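Local coordinates for DNA ligase (PDB 3GDE), which probably seals nicks in double-stranded DNA during replication, recombination and repair, joining a 3'-hydroxyl to a 5'-phosphate at the expense of ATP, at residues F124-S129 and I140-G145; V46-G51 and T159-N164; E113-R118 and P152-Y157. All blocks are in the same frame, centred on the assembly; numbering follows the deposited sequence.

Contact 1. Residues F124-S129 and I140-G145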
ATOM      1  N   PHE A 124       3.746  -5.670 -20.666  1.00 25.31           N
ATOM      2  CA  PHE A 124       3.232  -5.746 -19.279  1.00 24.88           C
ATOM      3  C   PHE A 124       1.740  -6.068 -19.202  1.00 25.16           C
ATOM      4  O   PHE A 124       1.334  -6.931 -18.413  1.00 25.33           O
ATOM      5  CB  PHE A 124       3.526  -4.460 -18.498  1.00 24.56           C
ATOM      6  CG  PHE A 124       4.956  -4.342 -18.018  1.00 24.78           C
ATOM      7  CD1 PHE A 124       5.390  -3.190 -17.379  1.00 24.92           C
ATOM      8  CD2 PHE A 124       5.871  -5.372 -18.221  1.00 25.68           C
ATOM      9  CE1 PHE A 124       6.707  -3.070 -16.918  1.00 24.32           C
ATOM     10  CE2 PHE A 124       7.191  -5.253 -17.779  1.00 25.98           C
ATOM     11  CZ  PHE A 124       7.603  -4.100 -17.122  1.00 24.07           C
ATOM     12  N   ASP A 125       0.926  -5.378 -20.009  1.00 25.14           N
ATOM     13  CA  ASP A 125      -0.518  -5.626 -20.039  1.00 25.54           C
ATOM     14  C   ASP A 125      -0.853  -7.055 -20.480  1.00 25.80           C
ATOM     15  O   ASP A 125      -1.757  -7.677 -19.918  1.00 25.79           O
ATOM     16  CB  ASP A 125      -1.256  -4.585 -20.895  1.00 26.04           C
ATOM     17  CG  ASP A 125      -1.323  -3.199 -20.226  1.00 26.39           C
ATOM     18  OD1 ASP A 125      -0.862  -3.031 -19.075  1.00 27.51           O
ATOM     19  OD2 ASP A 125      -1.855  -2.268 -20.859  1.00 27.83           O
ATOM     20  N   GLU A 126      -0.110  -7.588 -21.458  1.00 25.96           N
ATOM     21  CA  GLU A 126      -0.265  -8.991 -21.827  1.00 25.90           C
ATOM     22  C   GLU A 126       0.133  -9.943 -20.692  1.00 26.04           C
ATOM     23  O   GLU A 126      -0.612 -10.861 -20.379  1.00 26.34           O
ATOM     24  CB  GLU A 126       0.509  -9.363 -23.090  1.00 26.04           C
ATOM     25  CG  GLU A 126       0.325 -10.860 -23.357  1.00 27.52           C
ATOM     26  CD  GLU A 126       0.909 -11.374 -24.647  1.00 29.62           C
ATOM     27  OE1 GLU A 126       0.732 -12.585 -24.876  1.00 30.46           O
ATOM     28  OE2 GLU A 126       1.538 -10.604 -25.411  1.00 30.17           O
ATOM     29  N   ILE A 127       1.308  -9.725 -20.099  1.00 25.89           N
ATOM     30  CA  ILE A 127       1.772 -10.520 -18.967  1.00 26.18           C
ATOM     31  C   ILE A 127       0.742 -10.576 -17.835  1.00 26.77           C
ATOM     32  O   ILE A 127       0.432 -11.660 -17.349  1.00 26.85           O
ATOM     33  CB  ILE A 127       3.164 -10.037 -18.445  1.00 26.05           C
ATOM     34  CG1 ILE A 127       4.270 -10.439 -19.429  1.00 25.32           C
ATOM     35  CG2 ILE A 127       3.454 -10.622 -17.080  1.00 25.55           C
ATOM     36  CD1 ILE A 127       5.618  -9.697 -19.247  1.00 25.67           C
ATOM     37  N   ALA A 128       0.203  -9.419 -17.443  1.00 27.70           N
ATOM     38  CA  ALA A 128      -0.861  -9.333 -16.423  1.00 28.69           C
ATOM     39  C   ALA A 128      -2.139 -10.152 -16.718  1.00 29.65           C
ATOM     40  O   ALA A 128      -2.807 -10.633 -15.794  1.00 30.28           O
ATOM     41  CB  ALA A 128      -1.211  -7.876 -16.147  1.00 28.02           C
ATOM     42  N   SER A 129      -2.479 -10.313 -17.992  1.00 30.69           N
ATOM     43  CA  SER A 129      -3.694 -11.042 -18.389  1.00 31.72           C
ATOM     44  C   SER A 129      -3.561 -12.579 -18.370  1.00 32.54           C
ATOM     45  O   SER A 129      -4.567 -13.299 -18.461  1.00 32.07           O
ATOM     46  CB  SER A 129      -4.167 -10.575 -19.769  1.00 31.49           C
ATOM     47  OG  SER A 129      -3.195 -10.871 -20.758  1.00 32.11           O
ATOM     48  N   ILE A 140       7.619 -15.924 -19.008  1.00 26.13           N
ATOM     49  CA  ILE A 140       9.067 -15.991 -19.159  1.00 25.37           C
ATOM     50  C   ILE A 140       9.471 -15.678 -20.613  1.00 25.22           C
ATOM     51  O   ILE A 140      10.418 -14.937 -20.845  1.00 24.64           O
ATOM     52  CB  ILE A 140       9.626 -17.360 -18.671  1.00 25.49           C
ATOM     53  CG1 ILE A 140       9.414 -17.500 -17.152  1.00 25.26           C
ATOM     54  CG2 ILE A 140      11.107 -17.519 -19.038  1.00 24.20           C
ATOM     55  CD1 ILE A 140       9.479 -18.956 -16.605  1.00 25.29           C
ATOM     56  N   MET A 141       8.732 -16.214 -21.583  1.00 25.21           N
ATOM     57  CA  MET A 141       9.032 -15.945 -22.989  1.00 25.43           C
ATOM     58  C   MET A 141       8.844 -14.476 -23.366  1.00 24.54           C
ATOM     59  O   MET A 141       9.641 -13.925 -24.117  1.00 24.95           O
ATOM     60  CB  MET A 141       8.222 -16.874 -23.909  1.00 26.43           C
ATOM     61  CG  MET A 141       8.630 -18.354 -23.803  1.00 29.24           C
ATOM     62  SD  MET A 141      10.426 -18.562 -23.693  1.00 36.96           S
ATOM     63  CE  MET A 141      10.888 -18.021 -25.340  1.00 35.28           C
ATOM     64  N   LEU A 142       7.809 -13.840 -22.819  1.00 23.60           N
ATOM     65  CA  LEU A 142       7.564 -12.408 -23.027  1.00 22.58           C
ATOM     66  C   LEU A 142       8.631 -11.520 -22.400  1.00 22.53           C
ATOM     67  O   LEU A 142       9.102 -10.574 -23.024  1.00 22.35           O
ATOM     68  CB  LEU A 142       6.174 -12.010 -22.529  1.00 21.73           C
ATOM     69  CG  LEU A 142       4.999 -12.492 -23.387  1.00 21.31           C
ATOM     70  CD1 LEU A 142       3.678 -12.307 -22.643  1.00 18.48           C
ATOM     71  CD2 LEU A 142       4.983 -11.787 -24.758  1.00 17.88           C
ATOM     72  N   LEU A 143       9.011 -11.829 -21.166  1.00 22.71           N
ATOM     73  CA  LEU A 143      10.127 -11.151 -20.506  1.00 22.94           C
ATOM     74  C   LEU A 143      11.455 -11.353 -21.244  1.00 23.17           C
ATOM     75  O   LEU A 143      12.237 -10.414 -21.360  1.00 23.51           O
ATOM     76  CB  LEU A 143      10.270 -11.648 -19.063  1.00 22.76           C
ATOM     77  CG  LEU A 143       9.159 -11.349 -18.061  1.00 23.03           C
ATOM     78  CD1 LEU A 143       9.339 -12.228 -16.819  1.00 23.53           C
ATOM     79  CD2 LEU A 143       9.106  -9.845 -17.696  1.00 21.47           C
ATOM     80  N   THR A 144      11.705 -12.585 -21.699  1.00 23.21           N
ATOM     81  CA  THR A 144      12.873 -12.960 -22.516  1.00 23.61           C
ATOM     82  C   THR A 144      12.962 -12.164 -23.823  1.00 24.12           C
ATOM     83  O   THR A 144      14.051 -11.765 -24.242  1.00 24.05           O
ATOM     84  CB  THR A 144      12.840 -14.476 -22.857  1.00 24.11           C
ATOM     85  OG1 THR A 144      12.963 -15.240 -21.656  1.00 23.67           O
ATOM     86  CG2 THR A 144      13.968 -14.885 -23.833  1.00 24.60           C
ATOM     87  N   GLY A 145      11.815 -11.938 -24.461  1.00 24.20           N
ATOM     88  CA  GLY A 145      11.755 -11.132 -25.659  1.00 25.05           C
ATOM     89  C   GLY A 145      12.106  -9.686 -25.384  1.00 25.98           C
ATOM     90  O   GLY A 145      12.728  -9.025 -26.221  1.00 26.19           O
TER

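Contact 2. Residues V46-G51 and T159-N164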
ATOM      1  N   VAL A  46       5.200   8.555 -14.930  1.00 22.65           N
ATOM      2  CA  VAL A  46       4.841   8.921 -13.568  1.00 22.50           C
ATOM      3  C   VAL A  46       4.663   7.660 -12.702  1.00 22.29           C
ATOM      4  O   VAL A  46       5.208   7.574 -11.595  1.00 21.53           O
ATOM      5  CB  VAL A  46       3.599   9.858 -13.511  1.00 22.55           C
ATOM      6  CG1 VAL A  46       3.090  10.000 -12.086  1.00 20.91           C
ATOM      7  CG2 VAL A  46       3.954  11.231 -14.072  1.00 21.80           C
ATOM      8  N   LEU A  47       3.920   6.688 -13.227  1.00 22.12           N
ATOM      9  CA  LEU A  47       3.818   5.381 -12.587  1.00 22.39           C
ATOM     10  C   LEU A  47       5.186   4.723 -12.441  1.00 21.96           C
ATOM     11  O   LEU A  47       5.620   4.460 -11.318  1.00 21.65           O
ATOM     12  CB  LEU A  47       2.838   4.472 -13.333  1.00 22.23           C
ATOM     13  CG  LEU A  47       1.408   4.485 -12.781  1.00 24.38           C
ATOM     14  CD1 LEU A  47       0.724   5.819 -13.012  1.00 24.43           C
ATOM     15  CD2 LEU A  47       0.564   3.330 -13.347  1.00 25.19           C
ATOM     16  N   PHE A  48       5.868   4.500 -13.566  1.00 21.91           N
ATOM     17  CA  PHE A  48       7.138   3.771 -13.588  1.00 22.27           C
ATOM     18  C   PHE A  48       8.212   4.308 -12.629  1.00 23.08           C
ATOM     19  O   PHE A  48       8.910   3.526 -11.987  1.00 22.66           O
ATOM     20  CB  PHE A  48       7.704   3.661 -15.015  1.00 21.88           C
ATOM     21  CG  PHE A  48       6.855   2.828 -15.955  1.00 21.64           C
ATOM     22  CD1 PHE A  48       5.681   2.220 -15.521  1.00 21.64           C
ATOM     23  CD2 PHE A  48       7.252   2.633 -17.269  1.00 20.41           C
ATOM     24  CE1 PHE A  48       4.907   1.456 -16.387  1.00 22.33           C
ATOM     25  CE2 PHE A  48       6.496   1.867 -18.138  1.00 20.50           C
ATOM     26  CZ  PHE A  48       5.314   1.284 -17.707  1.00 21.30           C
ATOM     27  N   ILE A  49       8.342   5.629 -12.511  1.00 24.15           N
ATOM     28  CA  ILE A  49       9.362   6.192 -11.617  1.00 25.10           C
ATOM     29  C   ILE A  49       9.093   5.864 -10.133  1.00 25.25           C
ATOM     30  O   ILE A  49      10.030   5.823  -9.320  1.00 24.80           O
ATOM     31  CB  ILE A  49       9.576   7.718 -11.853  1.00 25.34           C
ATOM     32  CG1 ILE A  49      10.860   8.204 -11.171  1.00 25.65           C
ATOM     33  CG2 ILE A  49       8.355   8.522 -11.399  1.00 25.92           C
ATOM     34  CD1 ILE A  49      11.356   9.567 -11.671  1.00 26.20           C
ATOM     35  N   THR A  50       7.825   5.612  -9.800  1.00 25.22           N
ATOM     36  CA  THR A  50       7.440   5.240  -8.435  1.00 25.70           C
ATOM     37  C   THR A  50       7.522   3.735  -8.170  1.00 25.92           C
ATOM     38  O   THR A  50       7.109   3.277  -7.107  1.00 25.72           O
ATOM     39  CB  THR A  50       6.016   5.726  -8.071  1.00 25.60           C
ATOM     40  OG1 THR A  50       5.067   5.170  -8.985  1.00 26.56           O
ATOM     41  CG2 THR A  50       5.928   7.241  -8.118  1.00 25.72           C
ATOM     42  N   GLY A  51       8.041   2.976  -9.138  1.00 25.94           N
ATOM     43  CA  GLY A  51       8.082   1.519  -9.044  1.00 26.10           C
ATOM     44  C   GLY A  51       6.740   0.829  -9.205  1.00 26.53           C
ATOM     45  O   GLY A  51       6.576  -0.301  -8.756  1.00 25.89           O
ATOM     46  N   THR A 159      13.900  -4.407 -14.715  1.00 24.12           N
ATOM     47  CA  THR A 159      14.007  -5.379 -13.641  1.00 24.17           C
ATOM     48  C   THR A 159      13.568  -4.745 -12.319  1.00 24.06           C
ATOM     49  O   THR A 159      12.762  -5.323 -11.588  1.00 24.29           O
ATOM     50  CB  THR A 159      15.458  -5.920 -13.557  1.00 24.37           C
ATOM     51  OG1 THR A 159      15.793  -6.568 -14.795  1.00 24.04           O
ATOM     52  CG2 THR A 159      15.635  -6.912 -12.398  1.00 24.43           C
ATOM     53  N   ARG A 160      14.073  -3.546 -12.037  1.00 23.71           N
ATOM     54  CA  ARG A 160      13.749  -2.837 -10.800  1.00 23.50           C
ATOM     55  C   ARG A 160      12.272  -2.456 -10.735  1.00 23.76           C
ATOM     56  O   ARG A 160      11.673  -2.458  -9.658  1.00 23.44           O
ATOM     57  CB  ARG A 160      14.635  -1.606 -10.633  1.00 23.10           C
ATOM     58  CG  ARG A 160      16.075  -1.959 -10.287  1.00 23.22           C
ATOM     59  CD  ARG A 160      16.829  -0.764  -9.770  1.00 22.48           C
ATOM     60  NE  ARG A 160      18.266  -1.002  -9.679  1.00 21.46           N
ATOM     61  CZ  ARG A 160      19.153  -0.035  -9.458  1.00 22.39           C
ATOM     62  NH1 ARG A 160      18.742   1.216  -9.314  1.00 22.03           N
ATOM     63  NH2 ARG A 160      20.448  -0.305  -9.397  1.00 23.90           N
ATOM     64  N   LEU A 161      11.699  -2.157 -11.898  1.00 23.86           N
ATOM     65  CA  LEU A 161      10.287  -1.813 -12.027  1.00 24.27           C
ATOM     66  C   LEU A 161       9.401  -3.010 -11.680  1.00 24.38           C
ATOM     67  O   LEU A 161       8.501  -2.886 -10.851  1.00 24.92           O
ATOM     68  CB  LEU A 161       9.995  -1.275 -13.442  1.00 23.77           C
ATOM     69  CG  LEU A 161       8.589  -0.853 -13.879  1.00 24.14           C
ATOM     70  CD1 LEU A 161       7.919   0.090 -12.875  1.00 25.59           C
ATOM     71  CD2 LEU A 161       8.646  -0.203 -15.270  1.00 24.10           C
ATOM     72  N   ILE A 162       9.673  -4.162 -12.298  1.00 24.55           N
ATOM     73  CA  ILE A 162       8.985  -5.421 -11.981  1.00 24.50           C
ATOM     74  C   ILE A 162       9.094  -5.797 -10.487  1.00 25.20           C
ATOM     75  O   ILE A 162       8.147  -6.314  -9.897  1.00 24.82           O
ATOM     76  CB  ILE A 162       9.514  -6.589 -12.858  1.00 24.78           C
ATOM     77  CG1 ILE A 162       9.155  -6.362 -14.334  1.00 23.89           C
ATOM     78  CG2 ILE A 162       8.976  -7.960 -12.355  1.00 23.45           C
ATOM     79  CD1 ILE A 162       9.959  -7.194 -15.293  1.00 21.38           C
ATOM     80  N   LEU A 163      10.251  -5.527  -9.891  1.00 26.22           N
ATOM     81  CA  LEU A 163      10.492  -5.774  -8.469  1.00 27.38           C
ATOM     82  C   LEU A 163       9.990  -4.635  -7.572  1.00 28.65           C
ATOM     83  O   LEU A 163      10.117  -4.706  -6.353  1.00 28.87           O
ATOM     84  CB  LEU A 163      11.988  -6.033  -8.223  1.00 27.01           C
ATOM     85  CG  LEU A 163      12.508  -7.333  -8.858  1.00 27.24           C
ATOM     86  CD1 LEU A 163      14.012  -7.472  -8.723  1.00 27.91           C
ATOM     87  CD2 LEU A 163      11.795  -8.555  -8.296  1.00 26.97           C
ATOM     88  N   ASN A 164       9.434  -3.589  -8.191  1.00 29.90           N
ATOM     89  CA  ASN A 164       8.834  -2.448  -7.495  1.00 31.03           C
ATOM     90  C   ASN A 164       9.751  -1.598  -6.588  1.00 31.40           C
ATOM     91  O   ASN A 164       9.246  -0.818  -5.774  1.00 31.80           O
ATOM     92  CB  ASN A 164       7.553  -2.861  -6.739  1.00 31.44           C
ATOM     93  CG  ASN A 164       6.507  -3.554  -7.642  1.00 34.05           C
ATOM     94  OD1 ASN A 164       5.870  -4.528  -7.216  1.00 36.18           O
ATOM     95  ND2 ASN A 164       6.331  -3.060  -8.882  1.00 34.78           N
TER
HETATM   96  O   HOH W   1       8.011   1.613  -5.093  1.00 27.22           O

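Contact 3. Residues E113-R118 and P152-Y157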
ATOM      1  N   GLU A 113      19.325  -2.070 -30.148  1.00 41.65           N
ATOM      2  CA  GLU A 113      18.550  -2.258 -28.947  1.00 40.24           C
ATOM      3  C   GLU A 113      17.875  -0.956 -28.572  1.00 39.08           C
ATOM      4  O   GLU A 113      18.109   0.071 -29.220  1.00 38.89           O
ATOM      5  CB  GLU A 113      19.449  -2.775 -27.824  1.00 40.58           C
ATOM      6  CG  GLU A 113      19.886  -4.225 -28.039  1.00 40.83           C
ATOM      7  CD  GLU A 113      20.755  -4.758 -26.926  1.00 42.35           C
ATOM      8  OE1 GLU A 113      21.537  -3.970 -26.356  1.00 44.78           O
ATOM      9  OE2 GLU A 113      20.661  -5.968 -26.618  1.00 41.62           O
ATOM     10  N   GLU A 114      17.042  -1.016 -27.533  1.00 37.48           N
ATOM     11  CA  GLU A 114      16.124   0.058 -27.142  1.00 36.35           C
ATOM     12  C   GLU A 114      14.694  -0.423 -27.377  1.00 34.48           C
ATOM     13  O   GLU A 114      14.402  -1.046 -28.394  1.00 33.96           O
ATOM     14  CB  GLU A 114      16.399   1.376 -27.910  1.00 37.29           C
ATOM     15  CG  GLU A 114      17.407   2.348 -27.222  1.00 40.64           C
ATOM     16  CD  GLU A 114      18.441   3.001 -28.178  1.00 44.80           C
ATOM     17  OE1 GLU A 114      19.501   3.460 -27.674  1.00 45.90           O
ATOM     18  OE2 GLU A 114      18.208   3.053 -29.416  1.00 46.94           O
ATOM     19  N   LEU A 115      13.807  -0.190 -26.421  1.00 32.36           N
ATOM     20  CA  LEU A 115      12.384  -0.325 -26.706  1.00 30.88           C
ATOM     21  C   LEU A 115      11.612   0.835 -26.158  1.00 29.14           C
ATOM     22  O   LEU A 115      12.072   1.524 -25.265  1.00 28.78           O
ATOM     23  CB  LEU A 115      11.764  -1.653 -26.243  1.00 31.53           C
ATOM     24  CG  LEU A 115      12.044  -2.385 -24.934  1.00 31.96           C
ATOM     25  CD1 LEU A 115      13.194  -3.324 -25.164  1.00 33.81           C
ATOM     26  CD2 LEU A 115      12.274  -1.492 -23.720  1.00 31.82           C
ATOM     27  N   THR A 116      10.442   1.046 -26.740  1.00 27.66           N
ATOM     28  CA  THR A 116       9.587   2.152 -26.382  1.00 26.38           C
ATOM     29  C   THR A 116       8.884   1.853 -25.074  1.00 25.67           C
ATOM     30  O   THR A 116       8.640   0.688 -24.731  1.00 25.32           O
ATOM     31  CB  THR A 116       8.534   2.435 -27.486  1.00 26.10           C
ATOM     32  OG1 THR A 116       7.650   1.315 -27.610  1.00 24.31           O
ATOM     33  CG2 THR A 116       9.215   2.702 -28.831  1.00 26.05           C
ATOM     34  N   VAL A 117       8.568   2.914 -24.349  1.00 24.98           N
ATOM     35  CA  VAL A 117       7.729   2.819 -23.175  1.00 24.68           C
ATOM     36  C   VAL A 117       6.399   2.166 -23.577  1.00 25.23           C
ATOM     37  O   VAL A 117       5.816   1.396 -22.813  1.00 25.18           O
ATOM     38  CB  VAL A 117       7.507   4.220 -22.569  1.00 24.67           C
ATOM     39  CG1 VAL A 117       6.593   4.161 -21.348  1.00 24.02           C
ATOM     40  CG2 VAL A 117       8.861   4.858 -22.221  1.00 22.88           C
ATOM     41  N   ARG A 118       5.939   2.456 -24.791  1.00 25.84           N
ATOM     42  CA  ARG A 118       4.688   1.903 -25.288  1.00 26.44           C
ATOM     43  C   ARG A 118       4.753   0.372 -25.382  1.00 26.02           C
ATOM     44  O   ARG A 118       3.851  -0.313 -24.903  1.00 25.94           O
ATOM     45  CB  ARG A 118       4.312   2.545 -26.633  1.00 27.08           C
ATOM     46  CG  ARG A 118       2.797   2.574 -26.916  1.00 29.64           C
ATOM     47  CD  ARG A 118       2.062   3.810 -26.320  1.00 32.85           C
ATOM     48  NE  ARG A 118       2.850   4.530 -25.313  1.00 35.73           N
ATOM     49  CZ  ARG A 118       2.757   4.365 -23.992  1.00 35.84           C
ATOM     50  NH1 ARG A 118       1.887   3.500 -23.468  1.00 35.47           N
ATOM     51  NH2 ARG A 118       3.548   5.071 -23.195  1.00 33.23           N
ATOM     52  N   PRO A 152      21.478  -2.364 -21.797  1.00 26.54           N
ATOM     53  CA  PRO A 152      21.850  -2.694 -20.420  1.00 26.13           C
ATOM     54  C   PRO A 152      21.120  -1.830 -19.382  1.00 25.92           C
ATOM     55  O   PRO A 152      20.570  -2.367 -18.424  1.00 25.32           O
ATOM     56  CB  PRO A 152      23.367  -2.438 -20.400  1.00 26.23           C
ATOM     57  CG  PRO A 152      23.799  -2.737 -21.806  1.00 26.65           C
ATOM     58  CD  PRO A 152      22.673  -2.162 -22.651  1.00 26.85           C
ATOM     59  N   LEU A 153      21.084  -0.517 -19.592  1.00 25.70           N
ATOM     60  CA  LEU A 153      20.381   0.391 -18.675  1.00 25.93           C
ATOM     61  C   LEU A 153      18.861   0.222 -18.675  1.00 25.85           C
ATOM     62  O   LEU A 153      18.205   0.424 -17.646  1.00 25.88           O
ATOM     63  CB  LEU A 153      20.750   1.842 -18.984  1.00 26.14           C
ATOM     64  CG  LEU A 153      20.936   2.803 -17.819  1.00 26.05           C
ATOM     65  CD1 LEU A 153      21.678   2.147 -16.626  1.00 24.78           C
ATOM     66  CD2 LEU A 153      21.678   4.013 -18.321  1.00 25.02           C
ATOM     67  N   GLU A 154      18.291  -0.145 -19.821  1.00 25.52           N
ATOM     68  CA  GLU A 154      16.868  -0.491 -19.867  1.00 25.66           C
ATOM     69  C   GLU A 154      16.592  -1.743 -19.048  1.00 24.95           C
ATOM     70  O   GLU A 154      15.599  -1.808 -18.332  1.00 24.80           O
ATOM     71  CB  GLU A 154      16.387  -0.714 -21.303  1.00 25.35           C
ATOM     72  CG  GLU A 154      15.994   0.542 -22.022  1.00 26.33           C
ATOM     73  CD  GLU A 154      15.707   0.324 -23.514  1.00 27.03           C
ATOM     74  OE1 GLU A 154      16.191  -0.670 -24.095  1.00 29.27           O
ATOM     75  OE2 GLU A 154      14.999   1.160 -24.114  1.00 28.95           O
ATOM     76  N   ALA A 155      17.469  -2.737 -19.174  1.00 24.68           N
ATOM     77  CA  ALA A 155      17.297  -4.008 -18.485  1.00 24.75           C
ATOM     78  C   ALA A 155      17.352  -3.814 -16.970  1.00 24.62           C
ATOM     79  O   ALA A 155      16.653  -4.490 -16.213  1.00 24.67           O
ATOM     80  CB  ALA A 155      18.351  -5.015 -18.947  1.00 24.61           C
ATOM     81  N   ARG A 156      18.193  -2.882 -16.544  1.00 24.85           N
ATOM     82  CA  ARG A 156      18.304  -2.500 -15.142  1.00 24.99           C
ATOM     83  C   ARG A 156      16.992  -1.998 -14.552  1.00 24.86           C
ATOM     84  O   ARG A 156      16.524  -2.545 -13.559  1.00 25.17           O
ATOM     85  CB  ARG A 156      19.391  -1.448 -14.995  1.00 24.67           C
ATOM     86  CG  ARG A 156      19.553  -0.866 -13.607  1.00 25.44           C
ATOM     87  CD  ARG A 156      20.984  -0.439 -13.483  1.00 27.34           C
ATOM     88  NE  ARG A 156      21.119   0.889 -12.935  1.00 25.12           N
ATOM     89  CZ  ARG A 156      22.218   1.620 -13.042  1.00 25.52           C
ATOM     90  NH1 ARG A 156      23.276   1.148 -13.679  1.00 26.47           N
ATOM     91  NH2 ARG A 156      22.255   2.830 -12.510  1.00 27.31           N
ATOM     92  N   TYR A 157      16.399  -0.966 -15.162  1.00 24.99           N
ATOM     93  CA  TYR A 157      15.148  -0.379 -14.644  1.00 24.82           C
ATOM     94  C   TYR A 157      13.884  -1.165 -14.975  1.00 24.76           C
ATOM     95  O   TYR A 157      12.888  -1.029 -14.292  1.00 24.77           O
ATOM     96  CB  TYR A 157      15.028   1.103 -15.004  1.00 24.65           C
ATOM     97  CG  TYR A 157      16.111   1.900 -14.324  1.00 24.87           C
ATOM     98  CD1 TYR A 157      16.061   2.137 -12.952  1.00 24.22           C
ATOM     99  CD2 TYR A 157      17.217   2.374 -15.041  1.00 25.82           C
ATOM    100  CE1 TYR A 157      17.066   2.839 -12.311  1.00 24.41           C
ATOM    101  CE2 TYR A 157      18.233   3.074 -14.410  1.00 24.10           C
ATOM    102  CZ  TYR A 157      18.148   3.305 -13.045  1.00 25.02           C
ATOM    103  OH  TYR A 157      19.141   3.994 -12.397  1.00 25.67           O
TER

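Contact 1. Residues F124-S129 and I140-G145
Ile127 and Leu142 sit where two antiparallel helical segments draw level, the axes 10.3 Å apart at their closest and the chain directions 167° from each other. A short connection joins helix 117-129 to helix 135-149, so the pair forms a helical hairpin, and it illustrates how side chains rather than backbones can bridge a fairly wide helix spacing. Leu142 does most of this work. Its CD1 methyl lies 3.8 Å from Ile127 CG1, and the two side chains run alongside each other with opposed headings, which also leaves Ile127 CG1 beside Leu142 CB at 4.0 Å. Glu126 behaves differently, lying crosswise to the leucine. With its CG anti to the backbone N (chi1 178°) and the rest of the chain extended, it reaches out far enough to set CD 3.5 Å from Leu142 CD1. That methyl lies against the carboxylate, near CD and both oxygens, and OE2 of Glu126 also comes within 3.7 Å of Leu142 CD2. The charge itself is met by Arg138, whose salt bridge to OE1 comes from the same helix as Leu142, so one glutamate serves both an apolar and an ionic contact. Further inward, Ile127 CD1 meets Leu143 CD2 at 3.8 Å, these two side chains being roughly perpendicular. Beyond this buried edge, Val64 of a loop touches both Ile127 and Leu143; helix 152-162 packs on Phe124 and Leu143 through Ile162, while helix 66-77 lies against Ile140 and Thr144.

Contact 2. Residues V46-G51 and T159-N164
Asn164 rests its side chain on the carbonyl oxygen of Gly51, and CB, CG and ND2 all stay close to that atom. CB lies 3.4 Å from Gly51 O. CG, beside the backbone N and anti to the carbonyl carbon (chi1 -55°), turns the amide toward Gly51, and at the tip ND2 closes to 2.8 Å of Gly51 O, while OD1 lies farther off. The N-H points only roughly at its acceptor, with an angle of 128°, and the bond is weak. The CA of Asn164 adds a C-H...O contact to this oxygen. With positive phi, Asn164 closes helix 152-162 in a Schellman motif, its own N bonding back to Leu161 O. Gly51, also with positive phi, follows the last turn of helix 39-49, so the contact joins two helix C-terminal ends within the N-terminal region of the ligase. A water spans the same junction, donating to Thr50 O and to Asn164 O. Beside the polar contact, Leu161 extends its CG anti to the backbone N (chi1 179°) and places CD2 over one face of the Phe48 ring. This CH-pi contact puts CD2 3.8 Å from the ring centroid, while CD1 turns to the backbone, 3.7 Å from Phe48 O. Val117 and Arg121 of helix 117-129 also touch Phe48, and Phe124 of that helix touches Leu161.

Contact 3. Residues E113-R118 and P152-Y157
The first turn of helix 152-162 meets the extended approach to helix 117-129 through the carboxylate of Glu154, which reaches across to Leu115. OE1 of Glu154 accepts a hydrogen bond from the backbone N of Thr151, just before the helix, as in the glutamate half of a capping box; its other oxygen serves a separate segment of the same chain. Glu154 CG sits beside the backbone N (chi1 -85°) and the chain is extended beyond it, which carries the carboxylate to Leu115. There OE2 receives the backbone N-H of Leu115 at 2.9 Å, a fairly straight bond of 158°. The donor arrives on the syn side, 24° out of the carboxylate plane. Around that bond the fit is close: Glu114 CA lies 3.1 Å from Glu154 OE1, and the methyl Leu115 CD2 is 3.8 Å from Glu154 OE2. Less favourably, Leu115 O stands 3.2 Å from Glu154 OE2, two acceptors close together, a proximity that the donors on this buried carboxylate, and probably the nearby helix start, would help to offset. A weak hydrogen bond to OE2 comes from Ala7 N. Toward the outer end, Glu113 OE1 approaches Pro152 CD at 4.3 Å. Helix 6-16 therefore borders the contact through Ala7 and Phe6, helix 94-108 flanks Glu113 and Pro152, and Val117, at the start of helix 117-129, leans on helix 39-49.

How the contacts relate
Read from the N terminus, the three contacts form concentric closures without crossing. Segment 46-51 opens the widest loop, which ends only at 159-164 in contact 2. Within it, 113-118 begins the loop that contact 3 closes at 152-157, and within that again 124-129 pairs with 140-145 in contact 1, the short hairpin. The intervening chain is helix and loop, without strands, and lies in one N-terminal family region. Contacts 1 and 3 share helix 117-129, and contacts 2 and 3 share helix 152-162. Contact 2 touches both others, through Ile162 on Leu143 and through Phe48 on Val117, so helices 39-49, 117-129, 135-149 and 152-162 form one packed group.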